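Local atomic coordinates of putative methylthioribose-1-phosphate isomerase (Archaeoglobus fulgidus, PDB entry 1T5O), a protein that probably catalyses the interconversion of 5-methylthioribose 1-phosphate and 5-methylthioribulose 1-phosphate, an isomerase step of methionine biosynthesis. Residues V150-N155 / V183-T188; A156-T161 / T198-M203; V226-V231 / P260-A265; N243-Y248 / A308-P313; V250-K255 / L314-A319. One frame throughout, in Å; residues are numbered along the deposited sequence.

Interaction 1 of 5, residues V150-N155 / V183-T188; sequences VLTYCN and VIACET
Backbone hydrogen bonds pair Val150-Thr152 with Val183-Cys186 as parallel strands, the segment axes 18° apart. Ile184 N gives to Val150 O at 2.7 Å and Thr152 N to Ile184 O, though the place of that oxygen is less sure, while the last bond, Cys186 N to Thr152 O, is weak at 3.4 Å. Past it the chains part, and a side chain takes over: Thr188 OG1 accepts from Cys154 N (2.8 Å) and gives its own proton to Cys186 O, while a water joins Cys154 O to Cys186 O. The same OG1 lies over the centre of the Tyr153 ring. At that ring's edge sits Cys186 SG, 4.8 Å from the centroid, a sulfur-aromatic contact. A valine at Thr188 would probably leave Cys154 N and Cys186 O without this mate and free the loop carrying Cys154, the predicted transition-state stabiliser. The pair belongs to a beta-alpha-beta crossover through helix 167-176; Leu151 and Cys186 pack on helix 217-222, and Val183 and Thr188 meet helix 193-204.

Interaction 2 of 5, residues A156-T161 / T198-M203; sequences AGRLAT and TCWELM
Glu201 reaches from helix 193-204 into the loop 156-161 and takes the backbone N-H of Arg158 on OE1, 2.8 Å away at an N-H...O angle of 156°. OE1 uses its syn lone pair, the side facing the other carboxylate oxygen. The side chain gets there with CG set between the backbone N and the carbonyl carbon (chi1 67°) and the chain extended beyond it, so that the carboxylate lies close against Gly157, whose CA is 3.3 Å from OE1. The close approach of OE1 fits the lack of a side chain at Gly157. This loop follows strand 149-152 and leads to helix 167-176 of the Rossmann-like domain, and its Leu159 lies near Arg45, a predicted substrate-binding residue. Arg158 has its CG likewise between N and C, and its extended chain slides past Glu201 in the opposite direction; CB of Glu201 comes over one guanidinium face. NH2 of Arg158 approaches Trp200 CZ3 to 3.7 Å, with guanidinium and indole planes 67° apart, while NE forms a salt bridge with Asp205. Leu159 CD1 meets Trp200 CE3 at 4.1 Å. Replacing Glu201 by an alanine would probably leave Arg158 N without its acceptor and deprive Arg172, which forms a salt bridge with OE1, and Asn155, which bonds to OE2, of their partner.

Interaction 3 of 5, residues V226-V231 / P260-A265; sequences VDKVIV and PFYVAA
Val231 and Tyr262, the residues with most surface buried here, are joined by Val231 N to Tyr262 O, a bond of 2.9 Å. They belong to neighbouring parallel strands whose segment axes lie 4.6 Å apart at 23°. Three further backbone bonds, from Val229 N to Pro260 O, Tyr262 N to Val229 O and Ala264 N to Val231 O, fix the register, all four with N-H...O angles of 159° or more. With CG1 of Val231 anti to the carbonyl carbon (chi1 -64°), CG2 falls between N and C, which turns that methyl to the partner strand: it lies 3.8 Å from Phe261 CZ and 3.9 Å from Val263 CG2. Val229 brings CG1 to within 3.5 Å of Phe261 CD1, and both valine branches meet the phenyl ring obliquely from the same side. This face is covered by helix 247-256, where Thr247 meets Val231 and Phe261. Tyr262 stands on the other face with Ile230. Lys228 CD reaches its ring edge in the ring plane, 3.9 Å from CE2, while NZ goes on to salt bridges with Glu145 and Asp148. Ile230 CG1 lies 4.2 Å from Tyr262 CB. The main-chain polar groups named here satisfy one another and the side chains between them are largely apolar, so the pairing is consistent with a central, water-poor part of the Rossmann-like sheet, with charge confined to the Lys228 end.

Interaction 4 of 5, residues N243-Y248 / A308-P313; sequences NKIGTY and AFDPTP
Asn243 and Asp310 form an antiparallel hydrogen-bonded pair, Asp310 N to Asn243 O at 3.2 Å and a weak return bond, after which a type II turn, Lys244 to Thr247, leads into helix 247-256. Ile245 N adds a bond to Ala308 O, 3.1 Å, met from above the carbonyl plane. Asp310 grips the turn. Its CG lies between the backbone N and carbonyl carbon (chi1 55°), which directs the carboxylate to the helix start: OD2 takes Gly246 N at 2.7 Å, from above the carboxylate plane, and OD1 takes Tyr248 N at 3.0 Å on its syn side. Gly246 is the N-cap residue, and its backbone angles (phi 114°) would jam a CB against the preceding carbonyl. Within the 243-248 segment, Thr247 OG1 receives Asn243 ND2 at 2.8 Å and gives its proton to Lys244 O on a lone pair in the carbonyl plane. Phe309 presents its ring edge to Asn243 and Lys244 backbone atoms. Tyr248 CD2 packs on Pro313 CD at 3.6 Å, while its OH bonds His257 of the second subunit. Asn243 and Lys244 are predicted substrate ligands and Phe309 lies beside Asp234, the predicted proton donor. A buried carboxylate against amides at a helix N-terminal end is likely to be stabilised by the helix dipole, and it ties the turn at the predicted binding residues to strand 309-313.

Interaction 5 of 5, residues V250-K255 / L314-A319; sequences VSVVAK and LENVTA
Polar side-chain contacts and one bridging water join helix 247-256 to the loop that follows strand 309-313 and leads into strand 319-322. Asn316 carries the inner half. Its ND2 gives a nearly straight hydrogen bond to Ser251 OG, 3.1 Å long with an N-H...O angle of 174°, and OG lies 2° from the amide plane. The first torsion of Asn316 turns CG away from its own carbonyl carbon (chi1 -70°), putting the amide against the helix. Ser251 OG also bonds to Tyr248 O one turn earlier, so the hydroxyl serves both the helix backbone and the loop. A water donates to Ser251 O at 2.8 Å and to Asn316 O at 2.7 Å, a second link close by. Lys255 carries the outer half: its chain, bent at chi2, chi3 and chi4, curls back so that NZ meets Glu315 O at 2.8 Å. The same NZ forms a long salt bridge, 3.6 Å, with Glu315 OE2, and Glu315 itself is exposed, so solvent probably weakens that charge pair. Val252 CG2 comes to 4.1 Å from Asn316 ND2. Farther along the loop, Thr318 bonds to Phe261 at the start of strand 261-264. The arrangement is a mostly buried helix-to-loop contact of the Rossmann-like alpha/beta domain, exposed at Glu315, on a helix whose Val252 also meets Val252 of the second subunit.

How the interactions relate
Interactions 1 and 3 are both parallel strand pairings in the one mixed sheet, where strands 149-152 and 228-231 are neighbours and Thr152 OG1 bonds to Ile230 O. Their main-chain bonds and apolar side chains contrast with interactions 2 and 4, buried contacts in which a carboxylate accepts backbone N-H, one from a loop in interaction 2 and two at a helix start in interaction 4. Interaction 1 is touched by interaction 2, through Asn155 and Glu201, and by interaction 4, through Lys244 packing on Cys154 and Thr188, all near the predicted active site. Interaction 5 shares helix 247-256 with interaction 4 but includes an exposed glutamate; Thr318 to Phe261 ties it to interaction 3.

Interaction 1 of 5, residues V150-N155 / V183-T188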
# COMPACT_ATOMS: atom_id res chain seq x y z
N VAL A 150 -14.15 -12.23 6.52
CA VAL A 150 -14.26 -11.59 5.22
C VAL A 150 -13.21 -10.50 4.97
O VAL A 150 -13.09 -9.57 5.75
CB VAL A 150 -15.68 -10.96 5.02
CG1 VAL A 150 -15.76 -10.22 3.68
CG2 VAL A 150 -16.75 -12.06 5.07
N LEU A 151 -12.43 -10.62 3.90
CA LEU A 151 -11.46 -9.59 3.55
C LEU A 151 -12.18 -8.63 2.61
O LEU A 151 -12.91 -9.05 1.72
CB LEU A 151 -10.23 -10.19 2.86
CG LEU A 151 -9.11 -9.22 2.43
CD1 LEU A 151 -9.09 -8.04 3.35
CD2 LEU A 151 -7.75 -9.90 2.50
N THR A 152 -12.04 -7.33 2.82
CA THR A 152 -12.69 -6.40 1.93
C THR A 152 -11.66 -5.38 1.46
O THR A 152 -10.52 -5.38 1.92
CB THR A 152 -13.91 -5.73 2.62
OG1 THR A 152 -14.68 -5.04 1.62
CG2 THR A 152 -13.47 -4.75 3.75
N TYR A 153 -12.06 -4.51 0.52
CA TYR A 153 -11.14 -3.52 -0.02
C TYR A 153 -11.90 -2.21 -0.20
O TYR A 153 -13.10 -2.21 -0.47
CB TYR A 153 -10.62 -3.98 -1.38
CG TYR A 153 -9.25 -3.44 -1.70
CD1 TYR A 153 -8.13 -3.95 -1.06
CD2 TYR A 153 -9.09 -2.41 -2.63
CE1 TYR A 153 -6.86 -3.46 -1.34
CE2 TYR A 153 -7.83 -1.91 -2.91
CZ TYR A 153 -6.72 -2.45 -2.27
OH TYR A 153 -5.46 -2.01 -2.57
N CYS A 154 -11.17 -1.11 -0.07
CA CYS A 154 -11.75 0.22 -0.14
C CYS A 154 -12.86 0.43 0.91
O CYS A 154 -12.67 0.09 2.10
CB CYS A 154 -12.28 0.54 -1.56
SG CYS A 154 -12.33 2.35 -1.81
N ASN A 155 -14.02 0.96 0.50
CA ASN A 155 -15.09 1.21 1.46
C ASN A 155 -16.45 1.17 0.79
O ASN A 155 -17.00 2.21 0.42
CB ASN A 155 -14.87 2.58 2.13
CG ASN A 155 -16.00 2.97 3.07
OD1 ASN A 155 -16.63 4.02 2.88
ND2 ASN A 155 -16.26 2.16 4.10
N VAL A 183 -14.13 -9.10 9.90
CA VAL A 183 -13.64 -8.52 8.65
C VAL A 183 -12.16 -8.17 8.70
O VAL A 183 -11.66 -7.73 9.73
CB VAL A 183 -14.43 -7.22 8.33
CG1 VAL A 183 -13.83 -6.48 7.11
CG2 VAL A 183 -15.91 -7.58 8.08
N ILE A 184 -11.47 -8.39 7.59
CA ILE A 184 -10.10 -7.96 7.50
C ILE A 184 -10.17 -6.87 6.43
O ILE A 184 -10.58 -7.13 5.30
CB ILE A 184 -9.16 -9.08 7.07
CG1 ILE A 184 -9.02 -10.08 8.23
CG2 ILE A 184 -7.77 -8.48 6.67
CD1 ILE A 184 -8.18 -11.30 7.89
N ALA A 185 -9.77 -5.66 6.77
CA ALA A 185 -9.84 -4.53 5.84
C ALA A 185 -8.48 -4.03 5.37
O ALA A 185 -7.61 -3.73 6.19
CB ALA A 185 -10.60 -3.37 6.49
N CYS A 186 -8.31 -3.92 4.05
CA CYS A 186 -7.07 -3.38 3.48
C CYS A 186 -7.12 -1.87 3.60
O CYS A 186 -8.14 -1.26 3.29
CB CYS A 186 -6.96 -3.78 2.01
SG CYS A 186 -6.67 -5.53 1.89
N GLU A 187 -6.01 -1.25 4.03
CA GLU A 187 -5.99 0.20 4.24
C GLU A 187 -6.41 0.96 3.00
O GLU A 187 -7.01 2.01 3.10
CB GLU A 187 -4.62 0.68 4.75
CG GLU A 187 -3.55 0.79 3.69
CD GLU A 187 -2.24 1.36 4.23
OE1 GLU A 187 -2.27 2.21 5.16
OE2 GLU A 187 -1.17 0.98 3.71
N THR A 188 -6.11 0.39 1.83
CA THR A 188 -6.47 0.95 0.53
C THR A 188 -5.74 2.26 0.16
O THR A 188 -6.32 3.34 0.21
CB THR A 188 -8.03 1.16 0.41
OG1 THR A 188 -8.70 -0.04 0.81
CG2 THR A 188 -8.43 1.51 -1.05
O HOH W 1 -10.98 -1.97 3.20

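Interaction 2 of 5, residues A156-T161 / T198-M203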
# COMPACT_ATOMS: atom_id res chain seq x y z
N ALA A 156 -16.96 -0.05 0.60
CA ALA A 156 -18.26 -0.27 -0.03
C ALA A 156 -19.24 -0.52 1.12
O ALA A 156 -19.84 -1.59 1.25
CB ALA A 156 -18.17 -1.50 -0.96
N GLY A 157 -19.38 0.49 1.97
CA GLY A 157 -20.25 0.39 3.12
C GLY A 157 -21.32 1.47 3.18
O GLY A 157 -21.70 2.04 2.16
N ARG A 158 -21.79 1.75 4.40
CA ARG A 158 -22.87 2.71 4.60
C ARG A 158 -22.46 4.16 4.42
O ARG A 158 -23.32 5.03 4.30
CB ARG A 158 -23.54 2.49 5.98
CG ARG A 158 -22.66 2.73 7.23
CD ARG A 158 -23.54 2.50 8.48
NE ARG A 158 -22.88 2.65 9.78
CZ ARG A 158 -22.58 3.81 10.37
NH1 ARG A 158 -22.86 4.96 9.78
NH2 ARG A 158 -22.04 3.81 11.58
N LEU A 159 -21.17 4.45 4.40
CA LEU A 159 -20.77 5.82 4.19
C LEU A 159 -20.84 6.13 2.68
O LEU A 159 -21.19 7.25 2.29
CB LEU A 159 -19.35 6.06 4.74
CG LEU A 159 -19.28 6.03 6.28
CD1 LEU A 159 -17.82 6.10 6.74
CD2 LEU A 159 -20.09 7.19 6.86
N ALA A 160 -20.58 5.10 1.86
CA ALA A 160 -20.58 5.20 0.40
C ALA A 160 -22.00 5.11 -0.21
O ALA A 160 -22.19 5.31 -1.42
CB ALA A 160 -19.70 4.09 -0.18
N THR A 161 -22.97 4.76 0.62
CA THR A 161 -24.34 4.67 0.15
C THR A 161 -25.15 5.54 1.10
O THR A 161 -24.56 6.24 1.92
CB THR A 161 -24.83 3.21 0.16
OG1 THR A 161 -24.71 2.67 1.48
CG2 THR A 161 -24.00 2.38 -0.80
N THR A 198 -13.76 2.39 6.32
CA THR A 198 -14.26 1.05 6.60
C THR A 198 -14.06 0.63 8.04
O THR A 198 -14.98 0.08 8.66
CB THR A 198 -13.61 0.03 5.65
OG1 THR A 198 -14.10 0.29 4.34
CG2 THR A 198 -13.94 -1.39 6.05
N CYS A 199 -12.87 0.87 8.59
CA CYS A 199 -12.64 0.48 9.96
C CYS A 199 -13.56 1.27 10.91
O CYS A 199 -14.03 0.75 11.92
CB CYS A 199 -11.17 0.66 10.35
SG CYS A 199 -10.02 -0.56 9.59
N TRP A 200 -13.81 2.53 10.58
CA TRP A 200 -14.68 3.37 11.39
C TRP A 200 -16.11 2.85 11.43
O TRP A 200 -16.67 2.57 12.50
CB TRP A 200 -14.67 4.81 10.88
CG TRP A 200 -15.45 5.74 11.80
CD1 TRP A 200 -14.98 6.34 12.95
CD2 TRP A 200 -16.86 6.03 11.73
NE1 TRP A 200 -16.03 6.98 13.59
CE2 TRP A 200 -17.18 6.81 12.87
CE3 TRP A 200 -17.88 5.71 10.82
CZ2 TRP A 200 -18.48 7.27 13.12
CZ3 TRP A 200 -19.18 6.17 11.07
CH2 TRP A 200 -19.47 6.94 12.22
N GLU A 201 -16.73 2.70 10.26
CA GLU A 201 -18.11 2.25 10.25
C GLU A 201 -18.30 0.84 10.81
O GLU A 201 -19.36 0.55 11.36
CB GLU A 201 -18.75 2.38 8.86
CG GLU A 201 -18.18 1.45 7.78
CD GLU A 201 -19.01 1.51 6.52
OE1 GLU A 201 -20.03 0.81 6.43
OE2 GLU A 201 -18.67 2.31 5.62
N LEU A 202 -17.29 -0.02 10.70
CA LEU A 202 -17.48 -1.36 11.24
C LEU A 202 -17.32 -1.31 12.76
O LEU A 202 -18.11 -1.91 13.50
CB LEU A 202 -16.47 -2.35 10.61
CG LEU A 202 -16.74 -2.68 9.13
CD1 LEU A 202 -15.62 -3.53 8.56
CD2 LEU A 202 -18.06 -3.40 9.01
N MET A 203 -16.32 -0.60 13.25
CA MET A 203 -16.16 -0.54 14.70
C MET A 203 -17.35 0.19 15.34
O MET A 203 -17.79 -0.15 16.44
CB MET A 203 -14.86 0.18 15.07
CG MET A 203 -13.64 -0.66 14.78
SD MET A 203 -12.11 0.22 14.99
CE MET A 203 -12.16 0.48 16.86

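Interaction 3 of 5, residues V226-V231 / P260-A265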
# COMPACT_ATOMS: atom_id res chain seq x y z
N VAL A 226 -8.38 -15.94 5.70
CA VAL A 226 -9.53 -15.43 4.97
C VAL A 226 -10.43 -16.50 4.37
O VAL A 226 -9.96 -17.39 3.67
CB VAL A 226 -9.07 -14.51 3.80
CG1 VAL A 226 -10.26 -14.09 2.91
CG2 VAL A 226 -8.34 -13.32 4.36
N ASP A 227 -11.73 -16.40 4.64
CA ASP A 227 -12.70 -17.36 4.09
C ASP A 227 -13.29 -16.84 2.78
O ASP A 227 -13.58 -17.60 1.88
CB ASP A 227 -13.83 -17.61 5.09
CG ASP A 227 -13.32 -18.29 6.34
OD1 ASP A 227 -12.87 -19.44 6.25
OD2 ASP A 227 -13.34 -17.66 7.41
N LYS A 228 -13.47 -15.53 2.67
CA LYS A 228 -14.04 -15.01 1.44
C LYS A 228 -13.65 -13.57 1.28
O LYS A 228 -13.28 -12.90 2.24
CB LYS A 228 -15.59 -15.06 1.46
CG LYS A 228 -16.25 -16.07 2.42
CD LYS A 228 -17.24 -16.91 1.62
CE LYS A 228 -18.25 -17.61 2.48
NZ LYS A 228 -17.76 -18.86 2.99
N VAL A 229 -13.73 -13.09 0.05
CA VAL A 229 -13.44 -11.70 -0.24
C VAL A 229 -14.74 -11.10 -0.77
O VAL A 229 -15.43 -11.73 -1.57
CB VAL A 229 -12.38 -11.55 -1.38
CG1 VAL A 229 -12.15 -10.08 -1.66
CG2 VAL A 229 -11.05 -12.22 -0.98
N ILE A 230 -15.09 -9.90 -0.31
CA ILE A 230 -16.27 -9.22 -0.86
C ILE A 230 -15.89 -7.75 -1.08
O ILE A 230 -15.46 -7.06 -0.15
CB ILE A 230 -17.54 -9.25 0.07
CG1 ILE A 230 -17.90 -10.69 0.48
CG2 ILE A 230 -18.75 -8.68 -0.72
CD1 ILE A 230 -19.17 -10.78 1.40
N VAL A 231 -16.00 -7.30 -2.32
CA VAL A 231 -15.68 -5.92 -2.65
C VAL A 231 -16.87 -5.31 -3.38
O VAL A 231 -17.83 -6.00 -3.75
CB VAL A 231 -14.43 -5.80 -3.57
CG1 VAL A 231 -13.19 -6.33 -2.83
CG2 VAL A 231 -14.66 -6.55 -4.88
N PRO A 260 -13.15 -17.69 -2.45
CA PRO A 260 -14.28 -17.05 -3.15
C PRO A 260 -14.13 -15.54 -3.18
O PRO A 260 -13.83 -14.93 -2.14
CB PRO A 260 -15.51 -17.53 -2.35
CG PRO A 260 -15.06 -18.93 -1.85
CD PRO A 260 -13.61 -18.68 -1.45
N PHE A 261 -14.31 -14.94 -4.36
CA PHE A 261 -14.18 -13.49 -4.53
C PHE A 261 -15.53 -12.96 -5.05
O PHE A 261 -15.97 -13.26 -6.16
CB PHE A 261 -13.05 -13.19 -5.53
CG PHE A 261 -12.75 -11.72 -5.70
CD1 PHE A 261 -11.72 -11.11 -4.96
CD2 PHE A 261 -13.45 -10.95 -6.64
CE1 PHE A 261 -11.39 -9.77 -5.15
CE2 PHE A 261 -13.12 -9.60 -6.84
CZ PHE A 261 -12.10 -9.01 -6.10
N TYR A 262 -16.20 -12.18 -4.21
CA TYR A 262 -17.51 -11.65 -4.57
C TYR A 262 -17.50 -10.15 -4.80
O TYR A 262 -16.76 -9.42 -4.15
CB TYR A 262 -18.52 -11.97 -3.46
CG TYR A 262 -18.70 -13.45 -3.24
CD1 TYR A 262 -19.18 -14.27 -4.26
CD2 TYR A 262 -18.38 -14.04 -2.00
CE1 TYR A 262 -19.33 -15.63 -4.07
CE2 TYR A 262 -18.53 -15.41 -1.78
CZ TYR A 262 -19.00 -16.19 -2.82
OH TYR A 262 -19.18 -17.53 -2.62
N VAL A 263 -18.31 -9.70 -5.75
CA VAL A 263 -18.45 -8.28 -6.02
C VAL A 263 -19.93 -7.94 -5.76
O VAL A 263 -20.84 -8.51 -6.36
CB VAL A 263 -18.10 -7.91 -7.49
CG1 VAL A 263 -18.41 -6.45 -7.71
CG2 VAL A 263 -16.61 -8.19 -7.79
N ALA A 264 -20.16 -7.02 -4.83
CA ALA A 264 -21.53 -6.64 -4.51
C ALA A 264 -21.84 -5.32 -5.22
O ALA A 264 -21.16 -4.32 -4.98
CB ALA A 264 -21.68 -6.47 -2.97
N ALA A 265 -22.83 -5.31 -6.10
CA ALA A 265 -23.19 -4.06 -6.80
C ALA A 265 -24.58 -4.15 -7.36
O ALA A 265 -24.97 -5.18 -7.87
CB ALA A 265 -22.22 -3.78 -7.94

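Interaction 4 of 5, residues N243-Y248 / A308-P313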
# COMPACT_ATOMS: atom_id res chain seq x y z
N ASN A 243 -13.03 -1.29 -10.18
CA ASN A 243 -13.21 -0.87 -8.78
C ASN A 243 -11.94 -0.16 -8.35
O ASN A 243 -10.99 -0.11 -9.12
CB ASN A 243 -13.50 -2.11 -7.91
CG ASN A 243 -14.04 -1.73 -6.56
OD1 ASN A 243 -14.97 -0.93 -6.46
ND2 ASN A 243 -13.44 -2.28 -5.49
N LYS A 244 -11.91 0.41 -7.14
CA LYS A 244 -10.74 1.13 -6.63
C LYS A 244 -9.43 0.39 -6.95
O LYS A 244 -9.34 -0.82 -6.70
CB LYS A 244 -10.85 1.32 -5.10
CG LYS A 244 -9.65 2.02 -4.48
CD LYS A 244 -9.44 3.41 -5.08
CE LYS A 244 -10.70 4.27 -4.92
NZ LYS A 244 -10.61 5.66 -5.48
N ILE A 245 -8.41 1.09 -7.47
CA ILE A 245 -7.15 0.38 -7.79
C ILE A 245 -6.71 -0.52 -6.65
O ILE A 245 -6.74 -0.13 -5.48
CB ILE A 245 -5.88 1.27 -8.02
CG1 ILE A 245 -6.23 2.72 -7.88
CG2 ILE A 245 -5.10 0.81 -9.30
CD1 ILE A 245 -6.17 3.12 -6.48
N GLY A 246 -6.25 -1.71 -7.02
CA GLY A 246 -5.77 -2.64 -6.02
C GLY A 246 -6.68 -3.84 -5.97
O GLY A 246 -6.26 -4.95 -5.64
N THR A 247 -7.94 -3.62 -6.32
CA THR A 247 -8.93 -4.68 -6.30
C THR A 247 -8.47 -5.86 -7.17
O THR A 247 -8.55 -7.02 -6.74
CB THR A 247 -10.31 -4.17 -6.81
OG1 THR A 247 -10.76 -3.11 -5.96
CG2 THR A 247 -11.34 -5.30 -6.78
N TYR A 248 -7.98 -5.56 -8.37
CA TYR A 248 -7.51 -6.63 -9.27
C TYR A 248 -6.41 -7.45 -8.60
O TYR A 248 -6.42 -8.70 -8.65
CB TYR A 248 -7.00 -6.05 -10.61
CG TYR A 248 -6.22 -7.08 -11.43
CD1 TYR A 248 -4.85 -6.92 -11.68
CD2 TYR A 248 -6.85 -8.24 -11.88
CE1 TYR A 248 -4.12 -7.92 -12.37
CE2 TYR A 248 -6.14 -9.24 -12.56
CZ TYR A 248 -4.77 -9.06 -12.80
OH TYR A 248 -4.07 -10.02 -13.50
N ALA A 308 -6.84 5.52 -10.99
CA ALA A 308 -7.90 5.54 -9.98
C ALA A 308 -8.55 4.17 -9.76
O ALA A 308 -9.03 3.88 -8.67
CB ALA A 308 -9.00 6.58 -10.37
N PHE A 309 -8.58 3.36 -10.80
CA PHE A 309 -9.19 2.04 -10.73
C PHE A 309 -8.37 1.03 -11.51
O PHE A 309 -7.44 1.40 -12.23
CB PHE A 309 -10.57 2.03 -11.43
CG PHE A 309 -11.48 3.16 -11.04
CD1 PHE A 309 -11.55 4.31 -11.82
CD2 PHE A 309 -12.27 3.07 -9.90
CE1 PHE A 309 -12.39 5.36 -11.47
CE2 PHE A 309 -13.12 4.11 -9.54
CZ PHE A 309 -13.18 5.26 -10.32
N ASP A 310 -8.76 -0.23 -11.38
CA ASP A 310 -8.19 -1.28 -12.20
C ASP A 310 -9.34 -2.20 -12.61
O ASP A 310 -10.41 -2.18 -12.01
CB ASP A 310 -7.02 -2.07 -11.54
CG ASP A 310 -7.35 -2.70 -10.18
OD1 ASP A 310 -8.51 -3.05 -9.86
OD2 ASP A 310 -6.37 -2.90 -9.43
N PRO A 311 -9.15 -2.98 -13.68
CA PRO A 311 -10.19 -3.90 -14.13
C PRO A 311 -9.88 -5.31 -13.61
O PRO A 311 -8.77 -5.80 -13.74
CB PRO A 311 -10.10 -3.82 -15.65
CG PRO A 311 -8.62 -3.42 -15.93
CD PRO A 311 -8.06 -2.82 -14.66
N THR A 312 -10.87 -5.94 -12.98
CA THR A 312 -10.71 -7.30 -12.49
C THR A 312 -11.48 -8.16 -13.52
O THR A 312 -12.68 -7.96 -13.71
CB THR A 312 -11.36 -7.49 -11.08
OG1 THR A 312 -10.62 -6.77 -10.09
CG2 THR A 312 -11.42 -8.96 -10.71
N PRO A 313 -10.79 -9.11 -14.19
CA PRO A 313 -11.50 -9.96 -15.16
C PRO A 313 -12.59 -10.77 -14.46
O PRO A 313 -12.40 -11.21 -13.31
CB PRO A 313 -10.39 -10.83 -15.75
CG PRO A 313 -9.38 -10.94 -14.60
CD PRO A 313 -9.39 -9.55 -14.01

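Interaction 5 of 5, residues V250-K255 / L314-A319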
# COMPACT_ATOMS: atom_id res chain seq x y z
N VAL A 250 -5.90 -7.97 -5.42
CA VAL A 250 -6.52 -8.84 -4.44
C VAL A 250 -7.17 -10.03 -5.14
O VAL A 250 -7.07 -11.17 -4.67
CB VAL A 250 -7.61 -8.09 -3.61
CG1 VAL A 250 -8.29 -9.09 -2.60
CG2 VAL A 250 -6.97 -6.91 -2.86
N SER A 251 -7.81 -9.78 -6.29
CA SER A 251 -8.47 -10.88 -7.01
C SER A 251 -7.47 -11.95 -7.50
O SER A 251 -7.82 -13.13 -7.59
CB SER A 251 -9.30 -10.33 -8.19
OG SER A 251 -8.52 -10.20 -9.39
N VAL A 252 -6.24 -11.55 -7.81
CA VAL A 252 -5.27 -12.51 -8.31
C VAL A 252 -4.81 -13.44 -7.18
O VAL A 252 -4.71 -14.64 -7.37
CB VAL A 252 -4.03 -11.78 -8.93
CG1 VAL A 252 -2.89 -12.80 -9.25
CG2 VAL A 252 -4.45 -11.08 -10.22
N VAL A 253 -4.55 -12.87 -6.00
CA VAL A 253 -4.11 -13.65 -4.86
C VAL A 253 -5.24 -14.60 -4.43
O VAL A 253 -5.01 -15.79 -4.19
CB VAL A 253 -3.68 -12.71 -3.70
CG1 VAL A 253 -3.20 -13.54 -2.49
CG2 VAL A 253 -2.55 -11.80 -4.17
N ALA A 254 -6.47 -14.08 -4.36
CA ALA A 254 -7.60 -14.91 -3.99
C ALA A 254 -7.80 -16.08 -4.97
O ALA A 254 -8.04 -17.20 -4.56
CB ALA A 254 -8.88 -14.06 -3.91
N LYS A 255 -7.70 -15.80 -6.26
CA LYS A 255 -7.87 -16.84 -7.28
C LYS A 255 -6.80 -17.95 -7.08
O LYS A 255 -7.12 -19.14 -7.08
CB LYS A 255 -7.75 -16.20 -8.67
CG LYS A 255 -7.68 -17.18 -9.83
CD LYS A 255 -8.70 -18.29 -9.66
CE LYS A 255 -10.10 -17.77 -9.83
NZ LYS A 255 -10.38 -17.71 -11.28
N LEU A 314 -13.72 -10.98 -15.13
CA LEU A 314 -14.81 -11.72 -14.51
C LEU A 314 -14.42 -13.16 -14.20
O LEU A 314 -15.09 -13.83 -13.41
CB LEU A 314 -16.07 -11.66 -15.39
CG LEU A 314 -16.69 -10.26 -15.32
CD1 LEU A 314 -17.86 -10.19 -16.30
CD2 LEU A 314 -17.14 -9.95 -13.89
N GLU A 315 -13.35 -13.63 -14.83
CA GLU A 315 -12.86 -14.98 -14.59
C GLU A 315 -12.39 -15.10 -13.13
O GLU A 315 -12.29 -16.20 -12.58
CB GLU A 315 -11.70 -15.32 -15.54
CG GLU A 315 -11.67 -16.78 -15.98
CD GLU A 315 -10.59 -17.57 -15.28
OE1 GLU A 315 -9.41 -17.12 -15.35
OE2 GLU A 315 -10.90 -18.63 -14.67
N ASN A 316 -12.06 -13.97 -12.50
CA ASN A 316 -11.61 -13.96 -11.10
C ASN A 316 -12.75 -13.61 -10.14
O ASN A 316 -12.51 -13.32 -8.97
CB ASN A 316 -10.49 -12.93 -10.90
CG ASN A 316 -9.18 -13.33 -11.57
OD1 ASN A 316 -9.14 -14.27 -12.36
ND2 ASN A 316 -8.11 -12.58 -11.27
N VAL A 317 -13.99 -13.59 -10.64
CA VAL A 317 -15.14 -13.27 -9.79
C VAL A 317 -16.01 -14.53 -9.65
O VAL A 317 -16.51 -15.07 -10.65
CB VAL A 317 -15.97 -12.14 -10.41
CG1 VAL A 317 -17.22 -11.86 -9.56
CG2 VAL A 317 -15.08 -10.87 -10.53
N THR A 318 -16.16 -15.00 -8.42
CA THR A 318 -16.93 -16.21 -8.12
C THR A 318 -18.42 -15.98 -8.35
O THR A 318 -19.14 -16.86 -8.84
CB THR A 318 -16.71 -16.64 -6.64
OG1 THR A 318 -15.29 -16.71 -6.38
CG2 THR A 318 -17.36 -18.02 -6.36
N ALA A 319 -18.90 -14.79 -7.99
CA ALA A 319 -20.29 -14.45 -8.21
C ALA A 319 -20.49 -12.97 -7.98
O ALA A 319 -19.73 -12.33 -7.25
CB ALA A 319 -21.21 -15.28 -7.23
O HOH W 2 -10.46 -14.14 -7.36